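Long-range contacts in leucyl aminopeptidase (Trypanosoma brucei brucei, PDB 5NTD), which probably removes N-terminal residues, leucine among them, from peptides as an M17 aminopeptidase, here with bound manganese and the inhibitor bestatin: residues A427-T438 with G508-Y517; V123-D132 with I153-K162. All blocks are in the same frame, centred on the assembly; numbering follows the deposited sequence. Where two conformers were deposited one is given.

Contact 1: residues A427-T438 with G508-Y517; sequences AMLRAGRESGET and GFGPALLTEY
Glu-437, just past the end of helix 422-435, reaches the start of helix 511-519 and places its carboxylate on the backbone there. OE1 accepts from Gly-510 N at 2.8 Å and from Leu-513 N at 3.0 Å; the two N-H groups arrive from opposite faces of the carboxylate, each well out of its plane. With CG anti to the carbonyl carbon (chi1 -65°) and the chain extended beyond, the side chain runs alongside Phe-509 in the opposite sense, and its CB lies over one ring face, 4.0 Å from the centroid, as a CH-pi contact. The edge of the same ring meets Thr-438 O in plane. A water sits by Gly-508 O and Ala-512 N, though its very short approach to OE2 is doubtful; OE2 also forms a salt bridge with Arg-159.

Between the helices, whose segments cross at 119° with axes 8.3 Å apart, Leu-513 is a knob in the hole made by Met-428, Ala-431, Gly-432 and Ser-435. Its CD1 presses on the bare backbone of Gly-432, 3.4 Å from the N atom. Met-428 bends at chi2 and chi3, which carries SD against Leu-513 CG and sets CE over one face of the Tyr-517 ring, 3.8 Å from its centroid. Ala-431 CB packs on the backbone and CB of Tyr-517. Ser-435 OG turns back on its own helix, donating to Ala-431 O, and takes the N-H of Glu-437 in an ST turn at the helix end.

Plain packing thus joins two helices of the catalytic domain, while the buried carboxylate satisfies N-H groups at a helix start; the positive end of the helix dipole and Arg-159 would both be expected to keep Glu-437 ionised.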
ATOM      1  N   ALA G 427      24.622  20.822  28.572  1.00 27.11           N
ATOM      2  CA  ALA G 427      25.611  21.666  27.882  1.00 26.76           C
ATOM      3  C   ALA G 427      25.345  21.763  26.387  1.00 26.69           C
ATOM      4  O   ALA G 427      25.421  22.835  25.806  1.00 27.81           O
ATOM      5  CB  ALA G 427      27.031  21.136  28.128  1.00 26.72           C
ATOM      6  N   MET G 428      25.053  20.632  25.759  1.00 26.16           N
ATOM      7  CA  MET G 428      24.702  20.643  24.311  1.00 25.43           C
ATOM      8  C   MET G 428      23.397  21.380  24.034  1.00 24.05           C
ATOM      9  O   MET G 428      23.294  22.160  23.101  1.00 24.90           O
ATOM     10  CB  MET G 428      24.650  19.245  23.756  1.00 26.01           C
ATOM     11  CG  MET G 428      24.525  19.192  22.240  1.00 26.03           C
ATOM     12  SD  MET G 428      25.870  20.002  21.355  1.00 26.95           S
ATOM     13  CE  MET G 428      27.188  18.828  21.558  1.00 26.78           C
ATOM     14  N   LEU G 429      22.438  21.203  24.914  1.00 24.16           N
ATOM     15  CA  LEU G 429      21.187  22.004  24.829  1.00 25.47           C
ATOM     16  C   LEU G 429      21.405  23.534  24.912  1.00 25.90           C
ATOM     17  O   LEU G 429      20.817  24.313  24.171  1.00 23.94           O
ATOM     18  CB  LEU G 429      20.170  21.603  25.888  1.00 25.12           C
ATOM     19  CG  LEU G 429      19.543  20.229  25.683  1.00 25.75           C
ATOM     20  CD1 LEU G 429      18.779  19.817  26.934  1.00 25.00           C
ATOM     21  CD2 LEU G 429      18.633  20.201  24.466  1.00 26.77           C
ATOM     22  N   ARG G 430      22.241  23.922  25.882  1.00 28.15           N
ATOM     23  CA  ARG G 430      22.652  25.343  26.073  1.00 28.00           C
ATOM     24  C   ARG G 430      23.327  25.840  24.781  1.00 27.44           C
ATOM     25  O   ARG G 430      22.985  26.901  24.264  1.00 26.71           O
ATOM     26  CB  ARG G 430      23.559  25.579  27.305  1.00 27.30           C
ATOM     27  N   ALA G 431      24.229  25.032  24.243  1.00 25.93           N
ATOM     28  CA  ALA G 431      24.909  25.395  22.996  1.00 27.14           C
ATOM     29  C   ALA G 431      23.942  25.564  21.807  1.00 27.60           C
ATOM     30  O   ALA G 431      24.090  26.446  20.967  1.00 28.00           O
ATOM     31  CB  ALA G 431      25.960  24.356  22.646  1.00 27.97           C
ATOM     32  N   GLY G 432      22.930  24.719  21.776  1.00 27.93           N
ATOM     33  CA  GLY G 432      21.866  24.859  20.784  1.00 28.35           C
ATOM     34  C   GLY G 432      21.078  26.167  20.891  1.00 29.57           C
ATOM     35  O   GLY G 432      20.776  26.800  19.862  1.00 29.33           O
ATOM     36  N   ARG G 433      20.717  26.537  22.111  1.00 28.78           N
ATOM     37  CA  ARG G 433      19.967  27.766  22.355  1.00 30.24           C
ATOM     38  C   ARG G 433      20.780  29.022  22.049  1.00 31.58           C
ATOM     39  O   ARG G 433      20.261  30.009  21.563  1.00 31.49           O
ATOM     40  CB  ARG G 433      19.429  27.807  23.772  1.00 33.19           C
ATOM     41  CG  ARG G 433      18.196  26.940  23.995  1.00 35.82           C
ATOM     42  CD  ARG G 433      17.601  27.079  25.401  1.00 38.96           C
ATOM     43  NE  ARG G 433      18.021  25.957  26.252  1.00 46.09           N
ATOM     44  CZ  ARG G 433      18.942  25.968  27.223  1.00 50.79           C
ATOM     45  NH1 ARG G 433      19.592  27.083  27.576  1.00 59.27           N
ATOM     46  NH2 ARG G 433      19.200  24.826  27.836  1.00 48.35           N
ATOM     47  N   GLU G 434      22.058  28.966  22.373  1.00 32.47           N
ATOM     48  CA  GLU G 434      22.976  30.093  22.124  0.50 33.83           C
ATOM     49  C   GLU G 434      23.307  30.237  20.640  1.00 33.09           C
ATOM     50  O   GLU G 434      23.279  31.329  20.096  1.00 31.08           O
ATOM     51  CB  GLU G 434      24.287  29.940  22.895  0.50 35.61           C
ATOM     52  CG  GLU G 434      24.167  30.245  24.379  0.50 37.15           C
ATOM     53  CD  GLU G 434      23.909  31.727  24.654  0.50 37.99           C
ATOM     54  OE1 GLU G 434      24.617  32.589  24.062  0.50 37.42           O
ATOM     55  OE2 GLU G 434      23.032  32.005  25.494  0.50 37.25           O
ATOM     56  N   SER G 435      23.626  29.112  19.999  1.00 31.45           N
ATOM     57  CA  SER G 435      23.992  29.106  18.566  1.00 28.67           C
ATOM     58  C   SER G 435      22.817  29.303  17.631  1.00 27.29           C
ATOM     59  O   SER G 435      22.987  29.655  16.474  1.00 27.06           O
ATOM     60  CB  SER G 435      24.673  27.807  18.190  1.00 29.70           C
ATOM     61  OG  SER G 435      23.756  26.702  18.254  1.00 28.56           O
ATOM     62  N   GLY G 436      21.628  29.015  18.118  1.00 25.80           N
ATOM     63  CA  GLY G 436      20.421  28.965  17.257  1.00 24.60           C
ATOM     64  C   GLY G 436      20.144  27.589  16.634  1.00 23.78           C
ATOM     65  O   GLY G 436      19.066  27.338  16.109  1.00 23.20           O
ATOM     66  N   GLU G 437      21.149  26.717  16.672  1.00 23.47           N
ATOM     67  CA  GLU G 437      21.072  25.352  16.086  1.00 22.69           C
ATOM     68  C   GLU G 437      20.526  24.409  17.143  1.00 22.63           C
ATOM     69  O   GLU G 437      21.242  23.648  17.802  1.00 23.35           O
ATOM     70  CB  GLU G 437      22.404  24.948  15.490  1.00 22.90           C
ATOM     71  CG  GLU G 437      22.725  25.867  14.308  1.00 23.22           C
ATOM     72  CD  GLU G 437      24.006  25.585  13.565  1.00 22.95           C
ATOM     73  OE1 GLU G 437      24.738  24.672  13.959  1.00 23.41           O
ATOM     74  OE2 GLU G 437      24.266  26.303  12.560  1.00 24.16           O
ATOM     75  N   THR G 438      19.228  24.556  17.358  1.00 22.47           N
ATOM     76  CA  THR G 438      18.553  24.049  18.563  1.00 22.83           C
ATOM     77  C   THR G 438      18.428  22.521  18.585  1.00 23.02           C
ATOM     78  O   THR G 438      18.355  21.900  17.559  1.00 23.71           O
ATOM     79  CB  THR G 438      17.148  24.636  18.731  1.00 22.86           C
ATOM     80  OG1 THR G 438      16.468  24.568  17.485  1.00 22.91           O
ATOM     81  CG2 THR G 438      17.224  26.078  19.165  1.00 22.79           C
ATOM     82  N   GLY G 508      23.004  23.975   6.631  1.00 25.22           N
ATOM     83  CA  GLY G 508      24.311  24.054   7.271  1.00 25.73           C
ATOM     84  C   GLY G 508      24.229  23.925   8.789  1.00 27.63           C
ATOM     85  O   GLY G 508      25.092  24.418   9.520  1.00 28.04           O
ATOM     86  N   PHE G 509      23.203  23.250   9.271  1.00 26.95           N
ATOM     87  CA  PHE G 509      23.032  22.982  10.716  1.00 26.97           C
ATOM     88  C   PHE G 509      24.102  22.027  11.208  1.00 27.29           C
ATOM     89  O   PHE G 509      24.372  21.006  10.590  1.00 28.20           O
ATOM     90  CB  PHE G 509      21.643  22.371  10.960  1.00 26.94           C
ATOM     91  CG  PHE G 509      21.310  22.074  12.399  1.00 26.81           C
ATOM     92  CD1 PHE G 509      21.841  20.958  13.047  1.00 26.81           C
ATOM     93  CD2 PHE G 509      20.368  22.831  13.063  1.00 26.61           C
ATOM     94  CE1 PHE G 509      21.475  20.651  14.346  1.00 26.10           C
ATOM     95  CE2 PHE G 509      20.006  22.536  14.360  1.00 26.13           C
ATOM     96  CZ  PHE G 509      20.553  21.450  15.000  1.00 26.16           C
ATOM     97  N   GLY G 510      24.670  22.359  12.347  1.00 27.40           N
ATOM     98  CA  GLY G 510      25.580  21.460  13.072  1.00 27.26           C
ATOM     99  C   GLY G 510      26.904  22.083  13.472  1.00 26.55           C
ATOM    100  O   GLY G 510      27.310  21.998  14.645  1.00 29.03           O
ATOM    101  N   PRO G 511      27.618  22.685  12.522  1.00 24.80           N
ATOM    102  CA  PRO G 511      28.939  23.232  12.855  1.00 24.44           C
ATOM    103  C   PRO G 511      28.952  24.318  13.920  1.00 24.04           C
ATOM    104  O   PRO G 511      29.731  24.255  14.850  1.00 24.66           O
ATOM    105  CB  PRO G 511      29.428  23.783  11.524  1.00 24.29           C
ATOM    106  CG  PRO G 511      28.767  22.902  10.524  1.00 24.24           C
ATOM    107  CD  PRO G 511      27.403  22.648  11.079  1.00 24.30           C
ATOM    108  N   ALA G 512      28.059  25.277  13.810  1.00 24.89           N
ATOM    109  CA  ALA G 512      27.966  26.363  14.798  1.00 25.03           C
ATOM    110  C   ALA G 512      27.583  25.829  16.182  1.00 25.91           C
ATOM    111  O   ALA G 512      28.051  26.311  17.207  1.00 25.34           O
ATOM    112  CB  ALA G 512      26.979  27.425  14.366  1.00 25.81           C
ATOM    113  N   LEU G 513      26.699  24.844  16.198  1.00 26.37           N
ATOM    114  CA  LEU G 513      26.329  24.131  17.447  1.00 27.14           C
ATOM    115  C   LEU G 513      27.599  23.614  18.146  1.00 26.90           C
ATOM    116  O   LEU G 513      27.811  23.858  19.324  1.00 28.14           O
ATOM    117  CB  LEU G 513      25.401  22.950  17.163  1.00 27.12           C
ATOM    118  CG  LEU G 513      25.030  22.020  18.326  1.00 28.04           C
ATOM    119  CD1 LEU G 513      24.299  22.783  19.408  1.00 28.83           C
ATOM    120  CD2 LEU G 513      24.165  20.899  17.791  1.00 27.57           C
ATOM    121  N   LEU G 514      28.420  22.914  17.387  1.00 26.04           N
ATOM    122  CA  LEU G 514      29.671  22.380  17.910  1.00 26.49           C
ATOM    123  C   LEU G 514      30.628  23.510  18.387  1.00 26.78           C
ATOM    124  O   LEU G 514      31.237  23.412  19.439  1.00 27.77           O
ATOM    125  CB  LEU G 514      30.393  21.542  16.871  1.00 26.63           C
ATOM    126  CG  LEU G 514      29.754  20.213  16.500  1.00 27.31           C
ATOM    127  CD1 LEU G 514      30.513  19.550  15.363  1.00 27.40           C
ATOM    128  CD2 LEU G 514      29.717  19.283  17.713  1.00 27.44           C
ATOM    129  N   THR G 515      30.743  24.549  17.579  1.00 26.16           N
ATOM    130  CA  THR G 515      31.617  25.645  17.901  1.00 26.71           C
ATOM    131  C   THR G 515      31.227  26.224  19.262  1.00 28.12           C
ATOM    132  O   THR G 515      32.072  26.432  20.119  1.00 27.06           O
ATOM    133  CB  THR G 515      31.588  26.725  16.827  1.00 26.39           C
ATOM    134  OG1 THR G 515      32.070  26.157  15.598  1.00 25.16           O
ATOM    135  CG2 THR G 515      32.509  27.896  17.213  1.00 26.98           C
ATOM    136  N   GLU G 516      29.930  26.425  19.447  1.00 29.14           N
ATOM    137  CA  GLU G 516      29.405  27.001  20.675  1.00 29.57           C
ATOM    138  C   GLU G 516      29.598  26.030  21.827  1.00 31.49           C
ATOM    139  O   GLU G 516      29.979  26.425  22.943  1.00 33.76           O
ATOM    140  CB  GLU G 516      27.961  27.396  20.499  1.00 30.20           C
ATOM    141  CG  GLU G 516      27.292  27.946  21.751  1.00 32.84           C
ATOM    142  CD  GLU G 516      27.940  29.231  22.283  1.00 34.57           C
ATOM    143  OE1 GLU G 516      28.554  29.982  21.491  1.00 32.80           O
ATOM    144  OE2 GLU G 516      27.847  29.468  23.515  1.00 39.40           O
ATOM    145  N   TYR G 517      29.376  24.749  21.563  1.00 31.19           N
ATOM    146  CA  TYR G 517      29.605  23.705  22.585  1.00 29.51           C
ATOM    147  C   TYR G 517      31.093  23.718  23.053  1.00 29.11           C
ATOM    148  O   TYR G 517      31.392  23.725  24.260  1.00 27.75           O
ATOM    149  CB  TYR G 517      29.181  22.303  22.074  1.00 28.25           C
ATOM    150  CG  TYR G 517      29.526  21.141  23.008  1.00 26.59           C
ATOM    151  CD1 TYR G 517      28.778  20.883  24.128  1.00 26.76           C
ATOM    152  CD2 TYR G 517      30.645  20.367  22.785  1.00 26.58           C
ATOM    153  CE1 TYR G 517      29.135  19.864  25.017  1.00 26.96           C
ATOM    154  CE2 TYR G 517      31.016  19.349  23.656  1.00 26.29           C
ATOM    155  CZ  TYR G 517      30.272  19.106  24.768  1.00 26.48           C
ATOM    156  OH  TYR G 517      30.634  18.096  25.632  1.00 27.03           O
TER
HETATM  157  O   HOH W   1      26.306  26.244  11.296  1.00 28.77           O

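Contact 2: residues V123-D132 with I153-K162; sequences VTALVTAALD and IAAAVARCGK
Two helices of the macro-like N-terminal domain meet here, 120-131 and 150-158, together with the turn that follows the second. The helices of the segments run 39° from parallel at 8.5 Å between axes, and Val-123 and Leu-126 of the first and Ile-153 and Val-157 of the second also touch strands of the domain's mixed sheet.

Two threonines one turn apart carry the polar side. Thr-124 OG1 donates to Ala-156 O at 2.7 Å, coming in well to the side of the carbonyl; Pro-120 O, one turn earlier, is a second acceptor for the same proton. This hydroxyl also accepts from a water that in turn takes the N-H of Arg-159 NE, meeting the guanidinium at its edge. Beyond that water, Arg-159 leaves the domain, with NH1 on Thr-507 O.

Thr-128 OG1 stands anti to the carbonyl carbon (chi1 -68°), a position from which it can give its proton back to Thr-124 O, one turn earlier, while receiving Gly-161 N. Thr-124 O therefore serves two donors, the hydroxyl and Thr-128 N, and the hydroxyl ties the turn after helix 150-158 to the side of helix 120-131.

On the apolar side, Val-123 CG1 faces Ala-156 CB at 4.2 Å and, in another direction, touches Ile-153 CG1. Cys-160 fits between the polar and apolar rows: its CB lies 3.4 Å from Thr-128 OG1, and its sulfur turns inward to Val-127 CG1 at 3.5 Å and to Leu-131 CD1. At the outer end Asp-132 and Lys-162 cross at about a right angle in a long salt bridge, OD1 to NZ 3.7 Å. The Gly-161 bond is nearly straight: N to Thr-128 OG1 2.8 Å, with an N-H...O angle of 170°.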
ATOM      1  N   VAL G 123      15.205  35.583  11.423  1.00 26.80           N
ATOM      2  CA  VAL G 123      16.229  36.446  10.816  1.00 27.28           C
ATOM      3  C   VAL G 123      16.603  35.900   9.432  1.00 26.90           C
ATOM      4  O   VAL G 123      16.607  36.620   8.448  1.00 26.41           O
ATOM      5  CB  VAL G 123      17.513  36.582  11.694  1.00 27.22           C
ATOM      6  CG1 VAL G 123      18.624  37.316  10.964  1.00 25.75           C
ATOM      7  CG2 VAL G 123      17.183  37.327  12.983  1.00 27.81           C
ATOM      8  N   THR G 124      16.905  34.615   9.392  1.00 26.70           N
ATOM      9  CA  THR G 124      17.237  33.933   8.126  1.00 26.52           C
ATOM     10  C   THR G 124      16.129  34.131   7.070  1.00 25.32           C
ATOM     11  O   THR G 124      16.382  34.536   5.953  1.00 23.68           O
ATOM     12  CB  THR G 124      17.491  32.432   8.332  1.00 26.14           C
ATOM     13  OG1 THR G 124      18.660  32.279   9.144  1.00 25.36           O
ATOM     14  CG2 THR G 124      17.715  31.728   7.000  1.00 25.28           C
ATOM     15  N   ALA G 125      14.912  33.870   7.477  1.00 25.14           N
ATOM     16  CA  ALA G 125      13.756  33.959   6.542  1.00 25.54           C
ATOM     17  C   ALA G 125      13.548  35.398   6.027  1.00 25.41           C
ATOM     18  O   ALA G 125      13.318  35.646   4.864  1.00 23.86           O
ATOM     19  CB  ALA G 125      12.491  33.453   7.209  1.00 24.68           C
ATOM     20  N   LEU G 126      13.660  36.363   6.936  1.00 26.53           N
ATOM     21  CA  LEU G 126      13.526  37.794   6.572  1.00 25.84           C
ATOM     22  C   LEU G 126      14.589  38.241   5.557  1.00 25.12           C
ATOM     23  O   LEU G 126      14.296  38.887   4.553  1.00 24.19           O
ATOM     24  CB  LEU G 126      13.621  38.678   7.781  1.00 26.81           C
ATOM     25  CG  LEU G 126      12.497  38.480   8.783  1.00 26.89           C
ATOM     26  CD1 LEU G 126      12.827  39.240  10.043  1.00 27.71           C
ATOM     27  CD2 LEU G 126      11.158  38.955   8.222  1.00 27.93           C
ATOM     28  N   VAL G 127      15.815  37.888   5.815  1.00 24.64           N
ATOM     29  CA  VAL G 127      16.898  38.329   4.941  1.00 25.48           C
ATOM     30  C   VAL G 127      16.742  37.610   3.589  1.00 27.08           C
ATOM     31  O   VAL G 127      17.003  38.174   2.515  1.00 26.47           O
ATOM     32  CB  VAL G 127      18.284  38.124   5.561  1.00 24.81           C
ATOM     33  CG1 VAL G 127      19.379  38.595   4.614  1.00 25.31           C
ATOM     34  CG2 VAL G 127      18.390  38.919   6.844  1.00 25.23           C
ATOM     35  N   THR G 128      16.367  36.342   3.651  1.00 27.81           N
ATOM     36  CA  THR G 128      16.158  35.537   2.401  1.00 26.81           C
ATOM     37  C   THR G 128      15.115  36.246   1.519  1.00 26.34           C
ATOM     38  O   THR G 128      15.337  36.462   0.350  1.00 26.24           O
ATOM     39  CB  THR G 128      15.709  34.111   2.713  1.00 25.22           C
ATOM     40  OG1 THR G 128      16.795  33.421   3.335  1.00 24.91           O
ATOM     41  CG2 THR G 128      15.298  33.376   1.447  1.00 24.52           C
ATOM     42  N   ALA G 129      14.012  36.608   2.133  1.00 27.01           N
ATOM     43  CA  ALA G 129      12.953  37.310   1.434  1.00 28.73           C
ATOM     44  C   ALA G 129      13.464  38.654   0.855  1.00 30.80           C
ATOM     45  O   ALA G 129      13.202  39.006  -0.293  1.00 32.11           O
ATOM     46  CB  ALA G 129      11.769  37.559   2.360  1.00 28.84           C
ATOM     47  N   ALA G 130      14.163  39.416   1.685  1.00 32.19           N
ATOM     48  CA  ALA G 130      14.669  40.748   1.285  1.00 33.00           C
ATOM     49  C   ALA G 130      15.624  40.646   0.111  1.00 33.34           C
ATOM     50  O   ALA G 130      15.594  41.460  -0.795  1.00 36.52           O
ATOM     51  CB  ALA G 130      15.354  41.444   2.443  1.00 34.58           C
ATOM     52  N   LEU G 131      16.475  39.640   0.120  1.00 33.05           N
ATOM     53  CA  LEU G 131      17.452  39.463  -0.966  1.00 32.27           C
ATOM     54  C   LEU G 131      16.814  39.085  -2.313  1.00 36.52           C
ATOM     55  O   LEU G 131      17.455  39.135  -3.354  1.00 35.34           O
ATOM     56  CB  LEU G 131      18.492  38.431  -0.580  1.00 32.29           C
ATOM     57  CG  LEU G 131      19.410  38.888   0.545  1.00 31.51           C
ATOM     58  CD1 LEU G 131      20.286  37.756   1.000  1.00 31.42           C
ATOM     59  CD2 LEU G 131      20.277  40.049   0.065  1.00 32.54           C
ATOM     60  N   ASP G 132      15.554  38.682  -2.282  1.00 40.15           N
ATOM     61  CA  ASP G 132      14.798  38.449  -3.515  1.00 44.00           C
ATOM     62  C   ASP G 132      14.559  39.755  -4.283  1.00 45.92           C
ATOM     63  O   ASP G 132      14.191  39.716  -5.436  1.00 47.70           O
ATOM     64  CB  ASP G 132      13.464  37.776  -3.223  1.00 50.06           C
ATOM     65  CG  ASP G 132      13.209  36.562  -4.097  1.00 56.04           C
ATOM     66  OD1 ASP G 132      14.163  35.821  -4.435  1.00 60.14           O
ATOM     67  OD2 ASP G 132      12.032  36.333  -4.431  1.00 62.62           O
ATOM     68  N   ILE G 153      23.221  35.162  14.884  1.00 33.31           N
ATOM     69  CA  ILE G 153      22.940  36.017  13.704  1.00 33.17           C
ATOM     70  C   ILE G 153      23.906  35.708  12.585  1.00 31.95           C
ATOM     71  O   ILE G 153      23.520  35.631  11.429  1.00 33.75           O
ATOM     72  CB  ILE G 153      22.891  37.514  14.010  1.00 34.89           C
ATOM     73  CG1 ILE G 153      21.451  37.926  14.322  1.00 36.33           C
ATOM     74  CG2 ILE G 153      23.251  38.324  12.773  1.00 36.58           C
ATOM     75  CD1 ILE G 153      21.122  37.895  15.760  1.00 38.20           C
ATOM     76  N   ALA G 154      25.158  35.497  12.928  1.00 30.00           N
ATOM     77  CA  ALA G 154      26.164  35.184  11.894  1.00 29.21           C
ATOM     78  C   ALA G 154      25.799  33.925  11.108  1.00 29.17           C
ATOM     79  O   ALA G 154      25.864  33.890   9.895  1.00 30.16           O
ATOM     80  CB  ALA G 154      27.527  35.029  12.512  1.00 29.21           C
ATOM     81  N   ALA G 155      25.460  32.886  11.840  1.00 29.53           N
ATOM     82  CA  ALA G 155      25.066  31.614  11.228  1.00 30.05           C
ATOM     83  C   ALA G 155      23.745  31.779  10.422  1.00 28.54           C
ATOM     84  O   ALA G 155      23.595  31.230   9.366  1.00 26.85           O
ATOM     85  CB  ALA G 155      24.931  30.522  12.293  1.00 30.83           C
ATOM     86  N   ALA G 156      22.831  32.554  10.984  1.00 28.69           N
ATOM     87  CA  ALA G 156      21.523  32.787  10.383  1.00 27.83           C
ATOM     88  C   ALA G 156      21.642  33.457   9.038  1.00 27.53           C
ATOM     89  O   ALA G 156      20.956  33.093   8.087  1.00 28.11           O
ATOM     90  CB  ALA G 156      20.649  33.618  11.288  1.00 27.62           C
ATOM     91  N   VAL G 157      22.538  34.423   8.962  1.00 27.25           N
ATOM     92  CA  VAL G 157      22.780  35.146   7.703  1.00 27.62           C
ATOM     93  C   VAL G 157      23.597  34.306   6.737  1.00 27.87           C
ATOM     94  O   VAL G 157      23.341  34.291   5.532  1.00 28.82           O
ATOM     95  CB  VAL G 157      23.468  36.491   7.942  1.00 27.95           C
ATOM     96  CG1 VAL G 157      23.852  37.149   6.628  1.00 27.94           C
ATOM     97  CG2 VAL G 157      22.534  37.396   8.723  1.00 28.86           C
ATOM     98  N   ALA G 158      24.560  33.576   7.271  1.00 27.16           N
ATOM     99  CA  ALA G 158      25.328  32.615   6.461  1.00 27.37           C
ATOM    100  C   ALA G 158      24.420  31.614   5.706  1.00 28.41           C
ATOM    101  O   ALA G 158      24.664  31.272   4.546  1.00 30.99           O
ATOM    102  CB  ALA G 158      26.308  31.835   7.326  1.00 27.87           C
ATOM    103  N   ARG G 159      23.360  31.177   6.352  1.00 27.91           N
ATOM    104  CA  ARG G 159      22.474  30.129   5.767  1.00 28.72           C
ATOM    105  C   ARG G 159      21.336  30.694   4.932  1.00 29.23           C
ATOM    106  O   ARG G 159      20.573  29.957   4.343  1.00 30.00           O
ATOM    107  CB  ARG G 159      21.952  29.144   6.850  1.00 28.19           C
ATOM    108  CG  ARG G 159      20.786  29.620   7.703  1.00 27.62           C
ATOM    109  CD  ARG G 159      20.361  28.547   8.696  1.00 27.47           C
ATOM    110  NE  ARG G 159      20.856  28.754  10.059  1.00 28.03           N
ATOM    111  CZ  ARG G 159      21.855  28.072  10.643  1.00 27.71           C
ATOM    112  NH1 ARG G 159      22.545  27.141   9.984  1.00 27.68           N
ATOM    113  NH2 ARG G 159      22.180  28.317  11.898  1.00 26.68           N
ATOM    114  N   CYS G 160      21.238  32.011   4.870  1.00 30.80           N
ATOM    115  CA  CYS G 160      20.096  32.654   4.213  1.00 29.69           C
ATOM    116  C   CYS G 160      20.364  32.861   2.733  1.00 30.08           C
ATOM    117  O   CYS G 160      21.479  32.760   2.256  1.00 31.10           O
ATOM    118  CB  CYS G 160      19.728  33.985   4.879  1.00 29.25           C
ATOM    119  SG  CYS G 160      20.628  35.405   4.199  1.00 31.48           S
ATOM    120  N   GLY G 161      19.300  33.183   2.039  1.00 30.79           N
ATOM    121  CA  GLY G 161      19.373  33.573   0.647  1.00 32.10           C
ATOM    122  C   GLY G 161      19.728  32.427  -0.272  1.00 32.73           C
ATOM    123  O   GLY G 161      19.589  31.261   0.080  1.00 31.26           O
ATOM    124  N   LYS G 162      20.170  32.791  -1.460  1.00 33.53           N
ATOM    125  CA  LYS G 162      20.534  31.816  -2.479  1.00 35.35           C
ATOM    126  C   LYS G 162      21.757  31.058  -2.043  1.00 32.84           C
ATOM    127  O   LYS G 162      22.645  31.621  -1.442  1.00 33.72           O
ATOM    128  CB  LYS G 162      20.736  32.490  -3.825  1.00 38.76           C
ATOM    129  CG  LYS G 162      19.388  32.796  -4.437  1.00 44.66           C
ATOM    130  CD  LYS G 162      19.275  33.762  -5.594  1.00 53.00           C
ATOM    131  CE  LYS G 162      17.985  33.572  -6.392  1.00 60.31           C
ATOM    132  NZ  LYS G 162      16.774  33.436  -5.531  1.00 66.92           N
TER
HETATM  133  O   HOH W   2      18.947  30.574  11.204  1.00 31.24           O

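Overall arrangement
From the N terminus, contact 2 comes first: 123-132 leads through strand 140-145 into 153-162, closing a short loop within the N-terminal domain. The chain then passes along strand 183-188 and helix 196-214 into the catalytic domain, where contact 1 closes a longer loop of 69 residues between 427-438 and 508-517, bringing the C-terminal helix against helix 422-435. The loops are in series, neither nested nor crossed; the centres of contact 1 and contact 2 lie about 18 Å apart. They are joined directly across the domain boundary by the salt bridge from Arg-159 NH2 to Glu-437 OE2, 3.0 Å, with Ala-155 and Ala-512 packed nearby.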